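Local coordinates for CBS domain protein (PDB 7LZG) that is of unknown function but, as a protein with paired CBS domains, probably senses or binds a small ligand such as an adenine nucleotide, at residues Ala39-Val51 / Val61-Gln73. Residues are numbered along the deposited sequence; the frame is centred on the assembly and turned at random.
Sequences ATLLLSQMTYTRV and VGTIGLRDIMAYQ
The guanidinium of Arg50 lies with one face over the Ile64-Gly65 peptide, where Ile64 C and Gly65 N sit toward its rim, while Thr63 and the carboxylate of Asp68 meet its edge. A bend at chi3 (64°) turns the end of the chain over the neighbouring strand and brings NH2 to Asp68 OD2 in a salt bridge. Guanidinium and carboxylate planes stand 77° apart, so the two ions meet through one oxygen rather than as a flat fork. Asp68 OD2 also accepts the backbone N-H of Gly65, the N-cap residue of helix 66-76, through its anti lone pair (N to OD2 2.8 Å); one carboxylate oxygen thus ties the start of that helix to Arg50. The guanidinium of Arg67 presents its edge to Arg50: Arg67 NH2 lies 4.0 Å from Arg50 NH1, while Arg67 NH1 hydrogen-bonds Met46 O of the second subunit. Beside this polar cluster, Val51 and Ile64 form an antiparallel hydrogen-bonded pair: Val51 N reaches Ile64 O at 3.0 Å, and Ile64 N returns the bond to Val51 O. Their CG2 methyls touch on the sheet face turned from Arg50. Between the helices, Leu43 CB packs against Leu66 CD2 at 3.6 Å, and Leu43 CD1 reaches Ile69 CD1 at 3.8 Å. Thr40 lays CG2, anti to its own N, against Leu66 CD2 and the selenomethionine methyl of Met70, while OG1 bonds Ala36 O. The axes of 39-45 and 66-73 run in broadly opposite directions, 146° between them, and come within 10.3 Å. With strand 30-31, parallel to strand 50-54, helix 36-45, hairpin 50-65 and helix 66-76 complete the beta-alpha-beta-beta-alpha fold of a CBS domain.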
# COMPACT_ATOMS: atom_id res chain seq x y z
N ALA B 39 -1.36 7.20 19.29
CA ALA B 39 -1.00 7.08 17.88
C ALA B 39 -1.65 5.86 17.24
O ALA B 39 -1.95 5.88 16.04
CB ALA B 39 0.52 7.01 17.73
N THR B 40 -1.87 4.80 18.01
CA THR B 40 -2.59 3.64 17.49
C THR B 40 -4.03 4.00 17.16
O THR B 40 -4.55 3.63 16.10
CB THR B 40 -2.53 2.48 18.49
OG1 THR B 40 -1.17 2.22 18.85
CG2 THR B 40 -3.13 1.23 17.87
N LEU B 41 -4.70 4.72 18.07
CA LEU B 41 -6.02 5.26 17.75
C LEU B 41 -5.95 6.20 16.55
O LEU B 41 -6.81 6.16 15.67
CB LEU B 41 -6.59 5.99 18.97
CG LEU B 41 -7.68 7.03 18.70
CD1 LEU B 41 -8.96 6.39 18.18
CD2 LEU B 41 -7.97 7.85 19.96
N LEU B 42 -4.93 7.06 16.51
CA LEU B 42 -4.80 8.01 15.41
C LEU B 42 -4.57 7.30 14.09
O LEU B 42 -5.17 7.66 13.07
CB LEU B 42 -3.67 8.99 15.71
CG LEU B 42 -3.97 10.49 15.57
CD1 LEU B 42 -5.41 10.80 15.95
CD2 LEU B 42 -3.01 11.29 16.43
N LEU B 43 -3.72 6.27 14.08
CA LEU B 43 -3.42 5.57 12.84
C LEU B 43 -4.61 4.74 12.36
O LEU B 43 -4.83 4.60 11.16
CB LEU B 43 -2.19 4.68 13.02
CG LEU B 43 -0.84 5.40 12.96
CD1 LEU B 43 0.30 4.45 13.28
CD2 LEU B 43 -0.64 6.02 11.59
N SER B 44 -5.37 4.17 13.30
CA SER B 44 -6.50 3.32 12.91
C SER B 44 -7.59 4.12 12.21
O SER B 44 -8.34 3.56 11.40
CB SER B 44 -7.08 2.62 14.14
OG SER B 44 -7.76 3.53 14.98
N GLN B 45 -7.69 5.42 12.48
CA GLN B 45 -8.69 6.27 11.86
C GLN B 45 -8.24 6.84 10.52
O GLN B 45 -9.09 7.26 9.73
CB GLN B 45 -9.08 7.41 12.80
CG GLN B 45 -9.78 6.94 14.06
CD GLN B 45 -11.00 6.08 13.76
OE1 GLN B 45 -12.00 6.57 13.24
NE2 GLN B 45 -10.90 4.79 14.07
N MSE B 46 -6.94 6.87 10.25
CA MSE B 46 -6.43 7.39 8.99
C MSE B 46 -6.57 6.37 7.87
O MSE B 46 -6.73 5.17 8.13
CB MSE B 46 -4.97 7.80 9.14
CG MSE B 46 -4.75 8.89 10.16
SE MSE B 46 -2.87 9.09 10.61
CE MSE B 46 -3.05 10.43 12.01
N THR B 47 -6.51 6.84 6.63
CA THR B 47 -6.63 5.97 5.47
C THR B 47 -5.29 5.49 4.95
O THR B 47 -5.25 4.50 4.21
CB THR B 47 -7.38 6.69 4.35
OG1 THR B 47 -6.77 7.96 4.09
CG2 THR B 47 -8.84 6.90 4.73
N TYR B 48 -4.20 6.15 5.31
CA TYR B 48 -2.87 5.76 4.87
C TYR B 48 -2.28 4.72 5.82
O TYR B 48 -2.51 4.77 7.03
CB TYR B 48 -1.95 6.98 4.79
CG TYR B 48 -2.45 8.05 3.86
CD1 TYR B 48 -3.08 7.73 2.66
CD2 TYR B 48 -2.32 9.40 4.18
CE1 TYR B 48 -3.55 8.71 1.81
CE2 TYR B 48 -2.78 10.39 3.33
CZ TYR B 48 -3.40 10.03 2.14
OH TYR B 48 -3.87 11.01 1.30
N THR B 49 -1.53 3.77 5.26
CA THR B 49 -0.92 2.73 6.08
C THR B 49 0.32 3.24 6.81
O THR B 49 0.58 2.80 7.94
CB THR B 49 -0.56 1.53 5.20
OG1 THR B 49 -1.73 1.08 4.51
CG2 THR B 49 -0.02 0.38 6.06
N ARG B 50 1.06 4.16 6.21
CA ARG B 50 2.24 4.74 6.83
C ARG B 50 2.13 6.26 6.81
O ARG B 50 1.70 6.84 5.81
CB ARG B 50 3.53 4.31 6.12
CG ARG B 50 3.63 2.82 5.87
CD ARG B 50 5.06 2.40 5.62
NE ARG B 50 5.90 2.63 6.80
CZ ARG B 50 6.03 1.76 7.80
NH1 ARG B 50 5.39 0.61 7.80
NH2 ARG B 50 6.82 2.07 8.82
N VAL B 51 2.52 6.89 7.91
CA VAL B 51 2.56 8.34 7.99
C VAL B 51 3.98 8.77 8.37
O VAL B 51 4.66 8.06 9.12
CB VAL B 51 1.53 8.89 8.99
CG1 VAL B 51 0.12 8.50 8.55
CG2 VAL B 51 1.82 8.39 10.39
N VAL B 61 12.00 12.43 10.73
CA VAL B 61 12.55 11.32 11.50
C VAL B 61 12.41 10.01 10.76
O VAL B 61 13.37 9.25 10.61
CB VAL B 61 11.87 11.26 12.89
CG1 VAL B 61 12.53 10.19 13.75
CG2 VAL B 61 11.92 12.61 13.57
N GLY B 62 11.21 9.72 10.27
CA GLY B 62 10.96 8.49 9.56
C GLY B 62 9.47 8.31 9.33
O GLY B 62 8.68 9.24 9.50
N THR B 63 9.11 7.09 8.94
CA THR B 63 7.72 6.71 8.75
C THR B 63 7.33 5.68 9.80
O THR B 63 8.17 4.95 10.32
CB THR B 63 7.49 6.13 7.35
OG1 THR B 63 8.29 4.95 7.18
CG2 THR B 63 7.85 7.15 6.28
N ILE B 64 6.03 5.64 10.12
CA ILE B 64 5.52 4.72 11.12
C ILE B 64 4.19 4.16 10.66
O ILE B 64 3.42 4.83 9.95
CB ILE B 64 5.39 5.40 12.51
CG1 ILE B 64 5.20 4.35 13.60
CG2 ILE B 64 4.24 6.40 12.51
CD1 ILE B 64 5.13 4.92 14.99
N GLY B 65 3.93 2.91 11.04
CA GLY B 65 2.65 2.27 10.79
C GLY B 65 2.21 1.50 12.01
O GLY B 65 2.91 1.44 13.02
N LEU B 66 1.02 0.90 11.90
CA LEU B 66 0.49 0.12 13.00
C LEU B 66 1.32 -1.13 13.26
O LEU B 66 1.45 -1.56 14.41
CB LEU B 66 -0.96 -0.26 12.73
CG LEU B 66 -1.94 0.90 12.92
CD1 LEU B 66 -3.33 0.50 12.47
CD2 LEU B 66 -1.94 1.33 14.38
N ARG B 67 1.90 -1.72 12.21
CA ARG B 67 2.77 -2.87 12.41
C ARG B 67 3.99 -2.50 13.25
O ARG B 67 4.43 -3.29 14.10
CB ARG B 67 3.20 -3.45 11.06
CG ARG B 67 4.17 -4.62 11.18
CD ARG B 67 4.56 -5.15 9.81
NE ARG B 67 5.06 -4.10 8.94
CZ ARG B 67 5.58 -4.30 7.73
NH1 ARG B 67 5.69 -5.52 7.22
NH2 ARG B 67 5.99 -3.25 7.02
N ASP B 68 4.53 -1.30 13.04
CA ASP B 68 5.67 -0.86 13.83
C ASP B 68 5.30 -0.73 15.30
O ASP B 68 6.06 -1.15 16.18
CB ASP B 68 6.20 0.46 13.28
CG ASP B 68 6.59 0.37 11.82
OD1 ASP B 68 7.41 -0.51 11.48
OD2 ASP B 68 6.07 1.17 11.01
N ILE B 69 4.13 -0.16 15.58
CA ILE B 69 3.68 -0.04 16.97
C ILE B 69 3.34 -1.40 17.54
O ILE B 69 3.71 -1.72 18.68
CB ILE B 69 2.48 0.93 17.05
CG1 ILE B 69 2.87 2.30 16.49
CG2 ILE B 69 1.98 1.04 18.48
CD1 ILE B 69 1.78 3.34 16.61
N MSE B 70 2.64 -2.23 16.77
CA MSE B 70 2.19 -3.53 17.26
C MSE B 70 3.36 -4.48 17.52
O MSE B 70 3.40 -5.14 18.56
CB MSE B 70 1.22 -4.17 16.26
CG MSE B 70 -0.12 -4.55 16.86
SE MSE B 70 -0.92 -3.11 17.90
CE MSE B 70 -1.03 -1.75 16.51
N ALA B 71 4.30 -4.54 16.58
CA ALA B 71 5.46 -5.41 16.76
C ALA B 71 6.36 -4.92 17.88
O ALA B 71 7.03 -5.73 18.53
CB ALA B 71 6.25 -5.52 15.45
N TYR B 72 6.40 -3.61 18.12
CA TYR B 72 7.19 -3.08 19.22
C TYR B 72 6.61 -3.51 20.57
O TYR B 72 7.36 -3.85 21.49
CB TYR B 72 7.26 -1.56 19.12
CG TYR B 72 8.16 -0.89 20.14
CD1 TYR B 72 7.66 -0.50 21.37
CD2 TYR B 72 9.50 -0.63 19.86
CE1 TYR B 72 8.46 0.11 22.31
CE2 TYR B 72 10.31 -0.01 20.79
CZ TYR B 72 9.78 0.36 22.02
OH TYR B 72 10.57 0.98 22.96
N GLN B 73 5.28 -3.51 20.69
CA GLN B 73 4.66 -3.94 21.94
C GLN B 73 4.90 -5.42 22.19
O GLN B 73 5.12 -5.84 23.33
CB GLN B 73 3.16 -3.64 21.91
CG GLN B 73 2.43 -3.95 23.21
CD GLN B 73 0.98 -3.52 23.17
OE1 GLN B 73 0.42 -3.28 22.10
NE2 GLN B 73 0.37 -3.41 24.35